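Local coordinates for SAM-dependent methyltransferase (Exiguobacterium sibiricum 255-15, PDB 3D2L), which probably transfers a methyl group from S-adenosylmethionine to a substrate not yet identified, using a Rossmann-like methyltransferase domain, at residues A[22-27]-A[48-53]; A[28-33]-A[132-137]; A[105-110]-A[117-122]; A[205-210]-A[215-220]. All blocks are in the same frame, centred on the assembly; numbering follows the deposited sequence.

How the interactions relate
Interaction 1 joins two helices and interaction 3 a loop and a helix, while interactions 2 and 4 bring helix 20-30 and helix 203-212 against strands of a seven-stranded sheet whose strand order is that of class I methyltransferases. Interactions 1 and 2 share helix 20-30, their centres about 9 Å apart; Trp23 NE1 reaches Asp136 OD2 of strand 131-138 at 3.0 Å, a probable hydrogen bond. That strand also ties interaction 2 to the others: Phe135 CZ meets Phe120 CZ of interaction 3 at 3.8 Å, and Leu133 CD2 meets Leu210 CD2 of interaction 4 at 3.6 Å. Interactions 3 and 4 touch directly through Leu107 and Tyr206. The bound magnesium ion lies about 9 Å from the side chain of Lys132.

Interaction 1: residues A[22-27]-A[48-53]; sequences EWVAWV and TLLLAD
Val24 and Val27, one turn apart on helix 20-30, meet Leu50 and Leu51 of helix 46-51 through aliphatic carbons. The closest touch is made by Val24: its CG2 branch lies 3.7 Å from Leu50 CB, at the root of the leucine, and the two side chains cross at about a right angle. With CG1 anti to the backbone N (chi1 175°), the usual valine choice in a helix, CG2 is the branch turned to this neighbour.

The second group of contacts gathers at one methyl. Leu51 CD2 sits 4.1 Å from Val24 CG2 and also 4.1 Å from Val27 CG1, so a single leucine branch serves both valines. Leu51 runs past Val24 in the opposite direction but crosses Val27 nearly at a right angle. Beta-branched valines give short, stiff surfaces, whereas the longer leucine spans the distance from the other helix.

Neighbouring residues place the pair in the Rossmann-like fold: Leu51 also rests on Val57 of strand 56-61, while Trp26 packs on Val239 of strand 235-242. Lacking any polar link between the segments, the helices are matched here by shape and by the burial of Val24, Val27 and Leu51, with Leu50 at the more open margin.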
loop_
_atom_site.group_PDB
_atom_site.type_symbol
_atom_site.label_atom_id
_atom_site.label_comp_id
_atom_site.label_asym_id
_atom_site.label_seq_id
_atom_site.Cartn_x
_atom_site.Cartn_y
_atom_site.Cartn_z
ATOM N N GLU A 22 -0.356 -11.403 -7.060
ATOM C CA GLU A 22 -0.981 -10.712 -8.182
ATOM C C GLU A 22 -0.420 -9.284 -8.320
ATOM O O GLU A 22 -0.273 -8.763 -9.432
ATOM C CB GLU A 22 -2.481 -10.638 -7.970
ATOM C CG GLU A 22 -3.190 -11.973 -8.017
ATOM C CD GLU A 22 -3.777 -12.268 -9.377
ATOM O OE1 GLU A 22 -4.550 -11.408 -9.888
ATOM O OE2 GLU A 22 -3.503 -13.370 -9.906
ATOM N N TRP A 23 -0.132 -8.632 -7.203
ATOM C CA TRP A 23 0.504 -7.303 -7.287
ATOM C C TRP A 23 1.921 -7.439 -7.811
ATOM O O TRP A 23 2.364 -6.642 -8.623
ATOM C CB TRP A 23 0.547 -6.596 -5.934
ATOM C CG TRP A 23 -0.706 -5.921 -5.506
ATOM C CD1 TRP A 23 -0.994 -4.591 -5.631
ATOM C CD2 TRP A 23 -1.824 -6.512 -4.837
ATOM N NE1 TRP A 23 -2.237 -4.333 -5.125
ATOM C CE2 TRP A 23 -2.754 -5.481 -4.593
ATOM C CE3 TRP A 23 -2.132 -7.817 -4.417
ATOM C CZ2 TRP A 23 -3.975 -5.706 -3.947
ATOM C CZ3 TRP A 23 -3.350 -8.040 -3.767
ATOM C CH2 TRP A 23 -4.244 -6.994 -3.535
ATOM N N VAL A 24 2.630 -8.459 -7.335
ATOM C CA VAL A 24 4.002 -8.713 -7.747
ATOM C C VAL A 24 4.053 -9.047 -9.228
ATOM O O VAL A 24 4.933 -8.547 -9.941
ATOM C CB VAL A 24 4.649 -9.843 -6.896
ATOM C CG1 VAL A 24 6.030 -10.198 -7.413
ATOM C CG2 VAL A 24 4.723 -9.400 -5.464
ATOM N N ALA A 25 3.106 -9.850 -9.721
ATOM C CA ALA A 25 3.088 -10.193 -11.142
ATOM C C ALA A 25 2.928 -8.929 -11.987
ATOM O O ALA A 25 3.524 -8.805 -13.051
ATOM C CB ALA A 25 1.991 -11.250 -11.458
ATOM N N TRP A 26 2.174 -7.961 -11.468
ATOM C CA TRP A 26 1.962 -6.669 -12.139
ATOM C C TRP A 26 3.236 -5.819 -12.158
ATOM O O TRP A 26 3.601 -5.256 -13.183
ATOM C CB TRP A 26 0.800 -5.923 -11.459
ATOM C CG TRP A 26 0.634 -4.495 -11.892
ATOM C CD1 TRP A 26 0.341 -4.058 -13.128
ATOM C CD2 TRP A 26 0.719 -3.335 -11.067
ATOM N NE1 TRP A 26 0.280 -2.699 -13.148
ATOM C CE2 TRP A 26 0.503 -2.220 -11.898
ATOM C CE3 TRP A 26 0.976 -3.124 -9.714
ATOM C CZ2 TRP A 26 0.487 -0.908 -11.420
ATOM C CZ3 TRP A 26 0.973 -1.800 -9.230
ATOM C CH2 TRP A 26 0.720 -0.714 -10.094
ATOM N N VAL A 27 3.931 -5.754 -11.031
ATOM C CA VAL A 27 5.182 -5.011 -10.950
ATOM C C VAL A 27 6.150 -5.623 -11.986
ATOM O O VAL A 27 6.814 -4.895 -12.711
ATOM C CB VAL A 27 5.780 -4.984 -9.503
ATOM C CG1 VAL A 27 7.188 -4.294 -9.476
ATOM C CG2 VAL A 27 4.803 -4.288 -8.478
ATOM N N THR A 48 6.680 -6.879 0.020
ATOM C CA THR A 48 8.083 -6.482 -0.102
ATOM C C THR A 48 8.985 -7.708 -0.178
ATOM O O THR A 48 9.875 -7.800 -1.019
ATOM C CB THR A 48 8.511 -5.555 1.082
ATOM O OG1 THR A 48 7.436 -4.635 1.420
ATOM C CG2 THR A 48 9.787 -4.789 0.741
ATOM N N LEU A 49 8.730 -8.679 0.672
ATOM C CA LEU A 49 9.505 -9.933 0.647
ATOM C C LEU A 49 9.350 -10.728 -0.648
ATOM O O LEU A 49 10.335 -11.382 -1.081
ATOM C CB LEU A 49 9.179 -10.801 1.880
ATOM C CG LEU A 49 9.498 -10.161 3.247
ATOM C CD1 LEU A 49 9.355 -11.219 4.340
ATOM C CD2 LEU A 49 10.903 -9.553 3.268
ATOM N N LEU A 50 8.144 -10.723 -1.252
ATOM C CA LEU A 50 7.914 -11.355 -2.557
ATOM C C LEU A 50 8.658 -10.607 -3.649
ATOM O O LEU A 50 9.239 -11.217 -4.529
ATOM C CB LEU A 50 6.414 -11.482 -2.889
ATOM C CG LEU A 50 5.699 -12.417 -1.920
ATOM C CD1 LEU A 50 4.235 -12.382 -2.192
ATOM C CD2 LEU A 50 6.271 -13.869 -2.000
ATOM N N LEU A 51 8.631 -9.278 -3.582
ATOM C CA LEU A 51 9.400 -8.437 -4.493
ATOM C C LEU A 51 10.884 -8.705 -4.376
ATOM O O LEU A 51 11.597 -8.747 -5.389
ATOM C CB LEU A 51 9.110 -6.963 -4.164
ATOM C CG LEU A 51 7.712 -6.475 -4.586
ATOM C CD1 LEU A 51 7.404 -5.071 -4.051
ATOM C CD2 LEU A 51 7.615 -6.510 -6.108
ATOM N N ALA A 52 11.362 -8.927 -3.151
ATOM C CA ALA A 52 12.814 -9.189 -2.911
ATOM C C ALA A 52 13.316 -10.442 -3.657
ATOM O O ALA A 52 14.525 -10.615 -3.875
ATOM C CB ALA A 52 13.092 -9.325 -1.436
ATOM N N ASP A 53 12.387 -11.302 -4.056
ATOM C CA ASP A 53 12.751 -12.463 -4.848
ATOM C C ASP A 53 13.039 -12.106 -6.308
ATOM O O ASP A 53 13.526 -12.931 -7.043
ATOM C CB ASP A 53 11.685 -13.543 -4.734
ATOM C CG ASP A 53 11.587 -14.096 -3.333
ATOM O OD1 ASP A 53 12.555 -13.956 -2.554
ATOM O OD2 ASP A 53 10.552 -14.690 -3.006
#

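Interaction 2: residues A[28-33]-A[132-137]; sequences LEQVEP and KLLFDV
The backbones of 28-33, where helix 20-30 runs out into a loop, and of strand segment 132-137 come nearest at Val31 and Lys132, whose CA atoms are 7.6 Å apart, so side chains must fill the gap. Leu134 does most of this, using its two methyls for different partners. CD2 touches the aliphatic part of Gln30, 3.8 Å from CG, while CD1 meets Val31 CG2 at 4.0 Å. Gln30 can offer methylene carbons to a leucine because its chain bends at chi2 (-56°), which turns the amide off the line of CB and CG.

In the Rossmann-like fold of class I methyltransferases such a helix covers one face of the central sheet, here across strand 131-138, which is paired with 97-102 and 235-242. Lys132 and Leu134 point toward segment 28-33, Leu133 between them away from it. Val31 also lies on Ala99 of strand 97-102, and its carbonyl oxygen is hydrogen-bonded to Tyr55 OH.

Toward the strand's start the contact becomes more polar. Lys132 lays its CD 3.8 Å from Gln30 O, and its NZ has a long, weak ion pair with Glu241. Glu32 OE1 is 5.6 Å from Lys132 NZ, too far for a salt bridge, and pairs instead with Lys35.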
loop_
_atom_site.group_PDB
_atom_site.type_symbol
_atom_site.label_atom_id
_atom_site.label_comp_id
_atom_site.label_asym_id
_atom_site.label_seq_id
_atom_site.Cartn_x
_atom_site.Cartn_y
_atom_site.Cartn_z
ATOM N N LEU A 28 6.204 -6.955 -12.059
ATOM C CA LEU A 28 7.079 -7.665 -13.016
ATOM C C LEU A 28 6.812 -7.275 -14.486
ATOM O O LEU A 28 7.720 -7.340 -15.325
ATOM C CB LEU A 28 6.970 -9.162 -12.785
ATOM C CG LEU A 28 7.701 -9.634 -11.531
ATOM C CD1 LEU A 28 7.315 -11.022 -11.174
ATOM C CD2 LEU A 28 9.220 -9.526 -11.724
ATOM N N GLU A 29 5.580 -6.860 -14.796
ATOM C CA GLU A 29 5.235 -6.394 -16.141
ATOM C C GLU A 29 5.750 -5.008 -16.445
ATOM O O GLU A 29 5.850 -4.644 -17.616
ATOM C CB GLU A 29 3.719 -6.353 -16.330
ATOM C CG GLU A 29 3.040 -7.680 -16.128
ATOM C CD GLU A 29 1.510 -7.586 -16.263
ATOM O OE1 GLU A 29 0.934 -6.474 -16.070
ATOM O OE2 GLU A 29 0.903 -8.645 -16.547
ATOM N N GLN A 30 6.045 -4.221 -15.406
ATOM C CA GLN A 30 6.483 -2.845 -15.563
ATOM C C GLN A 30 7.925 -2.556 -15.243
ATOM O O GLN A 30 8.450 -1.583 -15.770
ATOM C CB GLN A 30 5.664 -1.894 -14.653
ATOM C CG GLN A 30 4.204 -2.138 -14.649
ATOM C CD GLN A 30 3.592 -2.097 -16.014
ATOM O OE1 GLN A 30 4.073 -1.399 -16.911
ATOM N NE2 GLN A 30 2.507 -2.850 -16.186
ATOM N N VAL A 31 8.557 -3.357 -14.380
ATOM C CA VAL A 31 9.930 -3.078 -13.934
ATOM C C VAL A 31 10.728 -4.322 -14.135
ATOM O O VAL A 31 10.336 -5.362 -13.629
ATOM C CB VAL A 31 9.966 -2.639 -12.426
ATOM C CG1 VAL A 31 11.434 -2.330 -11.938
ATOM C CG2 VAL A 31 9.031 -1.445 -12.206
ATOM N N GLU A 32 11.820 -4.230 -14.901
ATOM C CA GLU A 32 12.665 -5.410 -15.193
ATOM C C GLU A 32 13.210 -6.037 -13.929
ATOM O O GLU A 32 13.703 -5.323 -13.049
ATOM C CB GLU A 32 13.871 -5.070 -16.078
ATOM C CG GLU A 32 13.570 -4.680 -17.515
ATOM C CD GLU A 32 13.031 -3.257 -17.667
ATOM O OE1 GLU A 32 12.728 -2.598 -16.629
ATOM O OE2 GLU A 32 12.918 -2.800 -18.840
ATOM N N PRO A 33 13.139 -7.384 -13.828
ATOM C CA PRO A 33 13.712 -7.986 -12.653
ATOM C C PRO A 33 15.156 -7.604 -12.494
ATOM O O PRO A 33 15.811 -7.286 -13.473
ATOM C CB PRO A 33 13.520 -9.484 -12.903
ATOM C CG PRO A 33 12.272 -9.528 -13.740
ATOM C CD PRO A 33 12.431 -8.378 -14.663
ATOM N N LYS A 132 10.374 4.452 -12.571
ATOM C CA LYS A 132 8.933 4.308 -12.557
ATOM C C LYS A 132 8.338 4.458 -11.182
ATOM O O LYS A 132 8.992 4.165 -10.194
ATOM C CB LYS A 132 8.530 2.955 -13.143
ATOM C CG LYS A 132 8.944 2.818 -14.631
ATOM C CD LYS A 132 7.912 2.125 -15.450
ATOM C CE LYS A 132 8.126 2.360 -16.933
ATOM N NZ LYS A 132 9.436 1.822 -17.373
ATOM N N LEU A 133 7.098 4.939 -11.142
ATOM C CA LEU A 133 6.294 5.045 -9.957
ATOM C C LEU A 133 5.039 4.234 -10.246
ATOM O O LEU A 133 4.323 4.503 -11.222
ATOM C CB LEU A 133 5.917 6.494 -9.605
ATOM C CG LEU A 133 4.902 6.712 -8.483
ATOM C CD1 LEU A 133 5.386 6.075 -7.096
ATOM C CD2 LEU A 133 4.575 8.200 -8.341
ATOM N N LEU A 134 4.800 3.230 -9.396
ATOM C CA LEU A 134 3.658 2.342 -9.494
ATOM C C LEU A 134 2.863 2.395 -8.214
ATOM O O LEU A 134 3.436 2.313 -7.148
ATOM C CB LEU A 134 4.111 0.893 -9.680
ATOM C CG LEU A 134 4.656 0.439 -11.021
ATOM C CD1 LEU A 134 6.007 1.051 -11.261
ATOM C CD2 LEU A 134 4.748 -1.104 -11.032
ATOM N N PHE A 135 1.546 2.516 -8.325
ATOM C CA PHE A 135 0.659 2.474 -7.174
ATOM C C PHE A 135 -0.753 2.067 -7.601
ATOM O O PHE A 135 -1.170 2.264 -8.739
ATOM C CB PHE A 135 0.581 3.810 -6.374
ATOM C CG PHE A 135 0.026 4.991 -7.164
ATOM C CD1 PHE A 135 -1.326 5.280 -7.170
ATOM C CD2 PHE A 135 0.863 5.814 -7.884
ATOM C CE1 PHE A 135 -1.828 6.354 -7.875
ATOM C CE2 PHE A 135 0.354 6.908 -8.578
ATOM C CZ PHE A 135 -0.974 7.162 -8.582
ATOM N N ASP A 136 -1.481 1.495 -6.650
ATOM C CA ASP A 136 -2.874 1.109 -6.859
ATOM C C ASP A 136 -3.702 1.722 -5.736
ATOM O O ASP A 136 -3.248 1.810 -4.561
ATOM C CB ASP A 136 -3.055 -0.410 -6.905
ATOM C CG ASP A 136 -2.515 -1.101 -5.655
ATOM O OD1 ASP A 136 -1.273 -1.235 -5.514
ATOM O OD2 ASP A 136 -3.349 -1.541 -4.842
ATOM N N VAL A 137 -4.898 2.177 -6.114
ATOM C CA VAL A 137 -5.796 2.883 -5.192
ATOM C C VAL A 137 -7.225 2.448 -5.365
ATOM O O VAL A 137 -7.584 1.838 -6.371
ATOM C CB VAL A 137 -5.748 4.442 -5.389
ATOM C CG1 VAL A 137 -4.432 5.048 -4.862
ATOM C CG2 VAL A 137 -5.993 4.841 -6.845
#

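Interaction 3: residues A[105-110]-A[117-122]; sequences DSLNYL and KQTFDS
Leu107 and Thr119 run past each other in opposite directions, the leucine reaching out from the 3-10 turn 107-109 and the threonine from helix 113-126. Their methyls meet, Leu107 CD1 lying 4.0 Å from Thr119 CG2. The other leucine branch, CD2, is directed at Phe120, 4.1 Å from CE1; it comes to the ring obliquely, and the two side chains as wholes cross at about a right angle. Extension of Leu107 away from its backbone N (chi1 -168°) lets its fork straddle two successive residues of the helix.

Leu110 arrives at a slant from the end of the turn and approaches the other branch of the threonine, the hydroxyl: its CD1 is 3.4 Å from Thr119 OG1 and 4.0 Å from CB. Thr119 therefore offers CG2 to one leucine and the hydroxyl side to the other. The polar need of OG1 is met within its own helix, by a hydrogen bond with Asp115 O, so the hydroxyl can sit against a hydrocarbon without losing a hydrogen-bond partner.

Beyond the pair, Leu107 and Phe120 both pack on Phe135 of strand 131-138, and Phe120 reaches Trp209 and Leu210 of helix 203-212. The contact thus folds the loop after strand 97-102 back over the helix that follows it. Its chemistry is that of an apolar interface holding one buried hydroxyl, whose bond to Asp115 O lets a polar residue sit among leucines.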
loop_
_atom_site.group_PDB
_atom_site.type_symbol
_atom_site.label_atom_id
_atom_site.label_comp_id
_atom_site.label_asym_id
_atom_site.label_seq_id
_atom_site.Cartn_x
_atom_site.Cartn_y
_atom_site.Cartn_z
ATOM N N ASP A 105 -3.389 -0.044 -1.879
ATOM C CA ASP A 105 -4.090 1.151 -1.397
ATOM C C ASP A 105 -3.417 1.899 -0.243
ATOM O O ASP A 105 -4.047 2.717 0.457
ATOM C CB ASP A 105 -5.605 0.913 -1.142
ATOM C CG ASP A 105 -5.899 -0.227 -0.161
ATOM O OD1 ASP A 105 -5.961 -1.375 -0.618
ATOM O OD2 ASP A 105 -6.112 0.025 1.043
ATOM N N SER A 106 -2.110 1.682 -0.079
ATOM C CA SER A 106 -1.345 2.393 0.928
ATOM C C SER A 106 -1.375 3.908 0.693
ATOM O O SER A 106 -1.357 4.711 1.647
ATOM C CB SER A 106 0.094 1.924 0.892
ATOM O OG SER A 106 0.777 2.495 1.972
ATOM N N LEU A 107 -1.411 4.309 -0.578
ATOM C CA LEU A 107 -1.441 5.739 -0.907
ATOM C C LEU A 107 -2.694 6.365 -0.395
ATOM O O LEU A 107 -2.718 7.565 -0.067
ATOM C CB LEU A 107 -1.298 5.964 -2.435
ATOM C CG LEU A 107 -1.021 7.429 -2.811
ATOM C CD1 LEU A 107 0.400 7.885 -2.573
ATOM C CD2 LEU A 107 -1.419 7.591 -4.279
ATOM N N ASN A 108 -3.770 5.574 -0.308
ATOM C CA ASN A 108 -5.044 6.098 0.188
ATOM C C ASN A 108 -5.114 6.512 1.667
ATOM O O ASN A 108 -6.079 7.155 2.076
ATOM C CB ASN A 108 -6.227 5.169 -0.173
ATOM C CG ASN A 108 -6.518 5.122 -1.645
ATOM O OD1 ASN A 108 -6.408 4.059 -2.258
ATOM N ND2 ASN A 108 -6.775 6.267 -2.248
ATOM N N TYR A 109 -4.098 6.189 2.458
ATOM C CA TYR A 109 -4.042 6.599 3.843
ATOM C C TYR A 109 -3.697 8.077 3.975
ATOM O O TYR A 109 -3.928 8.649 5.007
ATOM C CB TYR A 109 -3.080 5.734 4.647
ATOM C CG TYR A 109 -3.640 4.338 4.860
ATOM C CD1 TYR A 109 -4.624 4.079 5.807
ATOM C CD2 TYR A 109 -3.120 3.278 4.153
ATOM C CE1 TYR A 109 -5.134 2.746 5.971
ATOM C CE2 TYR A 109 -3.603 1.997 4.294
ATOM C CZ TYR A 109 -4.602 1.734 5.199
ATOM O OH TYR A 109 -5.035 0.436 5.278
ATOM N N LEU A 110 -3.199 8.695 2.898
ATOM C CA LEU A 110 -2.916 10.115 2.912
ATOM C C LEU A 110 -4.201 10.839 3.127
ATOM O O LEU A 110 -5.227 10.409 2.629
ATOM C CB LEU A 110 -2.252 10.572 1.619
ATOM C CG LEU A 110 -0.867 9.913 1.426
ATOM C CD1 LEU A 110 -0.222 10.314 0.082
ATOM C CD2 LEU A 110 0.014 10.271 2.607
ATOM N N LYS A 117 0.615 15.413 -3.219
ATOM C CA LYS A 117 1.583 16.180 -4.035
ATOM C C LYS A 117 2.964 16.066 -3.410
ATOM O O LYS A 117 3.967 15.859 -4.109
ATOM C CB LYS A 117 1.127 17.635 -4.203
ATOM C CG LYS A 117 -0.177 17.769 -4.961
ATOM C CD LYS A 117 -0.578 19.227 -5.279
ATOM C CE LYS A 117 -1.302 19.907 -4.142
ATOM N N GLN A 118 3.029 16.098 -2.084
ATOM C CA GLN A 118 4.314 15.932 -1.367
ATOM C C GLN A 118 4.875 14.560 -1.636
ATOM O O GLN A 118 6.095 14.384 -1.846
ATOM C CB GLN A 118 4.095 16.114 0.147
ATOM C CG GLN A 118 3.733 17.528 0.531
ATOM C CD GLN A 118 3.085 17.652 1.904
ATOM O OE1 GLN A 118 3.173 16.753 2.739
ATOM N NE2 GLN A 118 2.440 18.796 2.145
ATOM N N THR A 119 4.011 13.552 -1.584
ATOM C CA THR A 119 4.463 12.170 -1.883
ATOM C C THR A 119 5.029 12.028 -3.311
ATOM O O THR A 119 6.102 11.421 -3.532
ATOM C CB THR A 119 3.367 11.157 -1.562
ATOM O OG1 THR A 119 2.978 11.305 -0.182
ATOM C CG2 THR A 119 3.826 9.705 -1.807
ATOM N N PHE A 120 4.309 12.570 -4.273
ATOM C CA PHE A 120 4.755 12.498 -5.666
ATOM C C PHE A 120 6.050 13.250 -5.934
ATOM O O PHE A 120 6.918 12.760 -6.678
ATOM C CB PHE A 120 3.664 12.934 -6.634
ATOM C CG PHE A 120 2.471 12.045 -6.684
ATOM C CD1 PHE A 120 2.477 10.731 -6.170
ATOM C CD2 PHE A 120 1.328 12.484 -7.347
ATOM C CE1 PHE A 120 1.362 9.945 -6.259
ATOM C CE2 PHE A 120 0.200 11.677 -7.454
ATOM C CZ PHE A 120 0.216 10.409 -6.936
ATOM N N ASP A 121 6.181 14.461 -5.369
ATOM C CA ASP A 121 7.442 15.216 -5.437
ATOM C C ASP A 121 8.601 14.459 -4.817
ATOM O O ASP A 121 9.707 14.488 -5.348
ATOM C CB ASP A 121 7.299 16.618 -4.769
ATOM C CG ASP A 121 6.669 17.643 -5.674
ATOM O OD1 ASP A 121 6.348 17.324 -6.847
ATOM O OD2 ASP A 121 6.467 18.795 -5.204
ATOM N N SER A 122 8.366 13.800 -3.683
ATOM C CA SER A 122 9.396 13.012 -3.021
ATOM C C SER A 122 9.837 11.841 -3.914
ATOM O O SER A 122 11.058 11.531 -4.056
ATOM C CB SER A 122 8.817 12.527 -1.689
ATOM O OG SER A 122 9.592 11.534 -1.101
#

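Interaction 4: residues A[205-210]-A[215-220]; sequences QYITWL and FRVCAV
Leu210 O, near the end of helix 203-212, accepts a hydrogen bond from Phe215 N, the first residue of strand 215-222, at 3.1 Å and an N-H...O angle of 156°. The donor lies tilted 33° from the carbonyl plane. The same oxygen sits in plane at the edge of the Phe215 ring, 3.6 Å from CD2, so backbone and aromatic rim both close on it. The side chains of these two residues cross at a slant, Leu210 CD2 lying 4.1 Å from Phe215 CD2.

Apolar contacts extend this join along segments 205-210 and 215-220, whose N-to-C directions differ by 142°. Val217 CG2 fits against the base of Leu210, 3.8 Å from CB, the side chains crossing at about a right angle. It also meets Ile207 CG2 at 4.1 Å, while the far end of the isoleucine, CD1, reaches Val220 CG2 at 4.0 Å. A classic beta bulge, Cys218 and Ala219 opposite Val239, lies between the two valines that face the helix.

After the helix the chain doubles back into strand 215-222, an edge strand of the central sheet, with Leu210 continuing onto Leu133 and Phe135. One directional backbone bond ties the end of the helix to the start of the strand, and branched aliphatic residues, well suited to a helix-on-strand surface, carry the packing beyond it.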
loop_
_atom_site.group_PDB
_atom_site.type_symbol
_atom_site.label_atom_id
_atom_site.label_comp_id
_atom_site.label_asym_id
_atom_site.label_seq_id
_atom_site.Cartn_x
_atom_site.Cartn_y
_atom_site.Cartn_z
ATOM N N GLN A 205 -7.756 13.019 -11.301
ATOM C CA GLN A 205 -7.129 13.904 -10.319
ATOM C C GLN A 205 -5.718 13.428 -10.040
ATOM O O GLN A 205 -4.788 14.233 -9.971
ATOM C CB GLN A 205 -7.905 13.941 -8.995
ATOM C CG GLN A 205 -7.219 14.821 -7.958
ATOM C CD GLN A 205 -7.095 16.259 -8.405
ATOM O OE1 GLN A 205 -8.003 17.040 -8.190
ATOM N NE2 GLN A 205 -5.958 16.627 -8.986
ATOM N N TYR A 206 -5.558 12.111 -9.893
ATOM C CA TYR A 206 -4.236 11.537 -9.703
ATOM C C TYR A 206 -3.299 11.751 -10.912
ATOM O O TYR A 206 -2.117 11.984 -10.722
ATOM C CB TYR A 206 -4.299 10.037 -9.398
ATOM C CG TYR A 206 -4.765 9.687 -7.965
ATOM C CD1 TYR A 206 -3.920 9.887 -6.868
ATOM C CD2 TYR A 206 -5.976 9.084 -7.748
ATOM C CE1 TYR A 206 -4.321 9.556 -5.576
ATOM C CE2 TYR A 206 -6.379 8.710 -6.482
ATOM C CZ TYR A 206 -5.552 8.951 -5.391
ATOM O OH TYR A 206 -5.959 8.595 -4.137
ATOM N N ILE A 207 -3.814 11.598 -12.123
ATOM C CA ILE A 207 -3.063 11.830 -13.383
ATOM C C ILE A 207 -2.565 13.271 -13.396
ATOM O O ILE A 207 -1.433 13.518 -13.719
ATOM C CB ILE A 207 -3.942 11.574 -14.647
ATOM C CG1 ILE A 207 -4.283 10.069 -14.809
ATOM C CG2 ILE A 207 -3.242 12.096 -15.942
ATOM C CD1 ILE A 207 -5.537 9.786 -15.766
ATOM N N THR A 208 -3.414 14.226 -13.027
ATOM C CA THR A 208 -2.993 15.636 -12.992
ATOM C C THR A 208 -1.845 15.895 -12.043
ATOM O O THR A 208 -0.904 16.596 -12.366
ATOM C CB THR A 208 -4.187 16.542 -12.601
ATOM O OG1 THR A 208 -5.153 16.461 -13.643
ATOM C CG2 THR A 208 -3.742 17.983 -12.455
ATOM N N TRP A 209 -1.944 15.350 -10.842
ATOM C CA TRP A 209 -0.905 15.482 -9.848
ATOM C C TRP A 209 0.365 14.833 -10.289
ATOM O O TRP A 209 1.435 15.384 -10.056
ATOM C CB TRP A 209 -1.357 14.895 -8.496
ATOM C CG TRP A 209 -2.446 15.686 -7.775
ATOM C CD1 TRP A 209 -2.660 17.031 -7.839
ATOM C CD2 TRP A 209 -3.393 15.178 -6.836
ATOM N NE1 TRP A 209 -3.714 17.382 -7.022
ATOM C CE2 TRP A 209 -4.166 16.262 -6.386
ATOM C CE3 TRP A 209 -3.684 13.895 -6.357
ATOM C CZ2 TRP A 209 -5.210 16.098 -5.487
ATOM C CZ3 TRP A 209 -4.686 13.737 -5.453
ATOM C CH2 TRP A 209 -5.431 14.823 -5.010
ATOM N N LEU A 210 0.276 13.647 -10.888
ATOM C CA LEU A 210 1.461 12.985 -11.426
ATOM C C LEU A 210 2.179 13.868 -12.451
ATOM O O LEU A 210 3.381 14.023 -12.376
ATOM C CB LEU A 210 1.129 11.628 -12.037
ATOM C CG LEU A 210 0.866 10.510 -11.009
ATOM C CD1 LEU A 210 0.145 9.313 -11.672
ATOM C CD2 LEU A 210 2.172 10.110 -10.250
ATOM N N PHE A 215 5.978 13.517 -13.909
ATOM C CA PHE A 215 5.845 12.143 -14.400
ATOM C C PHE A 215 5.035 12.090 -15.694
ATOM O O PHE A 215 4.168 12.910 -15.906
ATOM C CB PHE A 215 5.101 11.224 -13.381
ATOM C CG PHE A 215 5.887 10.929 -12.171
ATOM C CD1 PHE A 215 6.781 9.856 -12.145
ATOM C CD2 PHE A 215 5.792 11.741 -11.063
ATOM C CE1 PHE A 215 7.518 9.599 -11.023
ATOM C CE2 PHE A 215 6.532 11.473 -9.949
ATOM C CZ PHE A 215 7.416 10.414 -9.945
ATOM N N ARG A 216 5.382 11.132 -16.546
ATOM C CA ARG A 216 4.585 10.788 -17.695
ATOM C C ARG A 216 3.714 9.594 -17.243
ATOM O O ARG A 216 4.202 8.558 -16.788
ATOM C CB ARG A 216 5.439 10.422 -18.906
ATOM C CG ARG A 216 4.610 10.011 -20.106
ATOM C CD ARG A 216 5.441 9.836 -21.358
ATOM N NE ARG A 216 6.501 8.857 -21.160
ATOM C CZ ARG A 216 6.369 7.543 -21.299
ATOM N NH1 ARG A 216 5.204 6.991 -21.641
ATOM N NH2 ARG A 216 7.420 6.772 -21.099
ATOM N N VAL A 217 2.407 9.755 -17.310
ATOM C CA VAL A 217 1.506 8.643 -16.951
ATOM C C VAL A 217 1.455 7.672 -18.128
ATOM O O VAL A 217 1.056 8.036 -19.230
ATOM C CB VAL A 217 0.124 9.154 -16.572
ATOM C CG1 VAL A 217 -0.806 7.983 -16.144
ATOM C CG2 VAL A 217 0.282 10.128 -15.455
ATOM N N CYS A 218 1.883 6.439 -17.865
ATOM C CA CYS A 218 2.008 5.415 -18.866
ATOM C C CYS A 218 0.774 4.579 -19.026
ATOM O O CYS A 218 0.440 4.229 -20.140
ATOM C CB CYS A 218 3.122 4.472 -18.499
ATOM S SG CYS A 218 4.738 5.245 -18.402
ATOM N N ALA A 219 0.130 4.221 -17.915
ATOM C CA ALA A 219 -1.030 3.360 -17.938
ATOM C C ALA A 219 -1.892 3.562 -16.683
ATOM O O ALA A 219 -1.362 3.837 -15.603
ATOM C CB ALA A 219 -0.578 1.906 -18.050
ATOM N N VAL A 220 -3.215 3.527 -16.891
ATOM C CA VAL A 220 -4.236 3.578 -15.840
ATOM C C VAL A 220 -5.168 2.405 -16.166
ATOM O O VAL A 220 -5.885 2.428 -17.183
ATOM C CB VAL A 220 -5.025 4.887 -15.825
ATOM C CG1 VAL A 220 -6.019 4.877 -14.626
ATOM C CG2 VAL A 220 -4.077 6.044 -15.749
#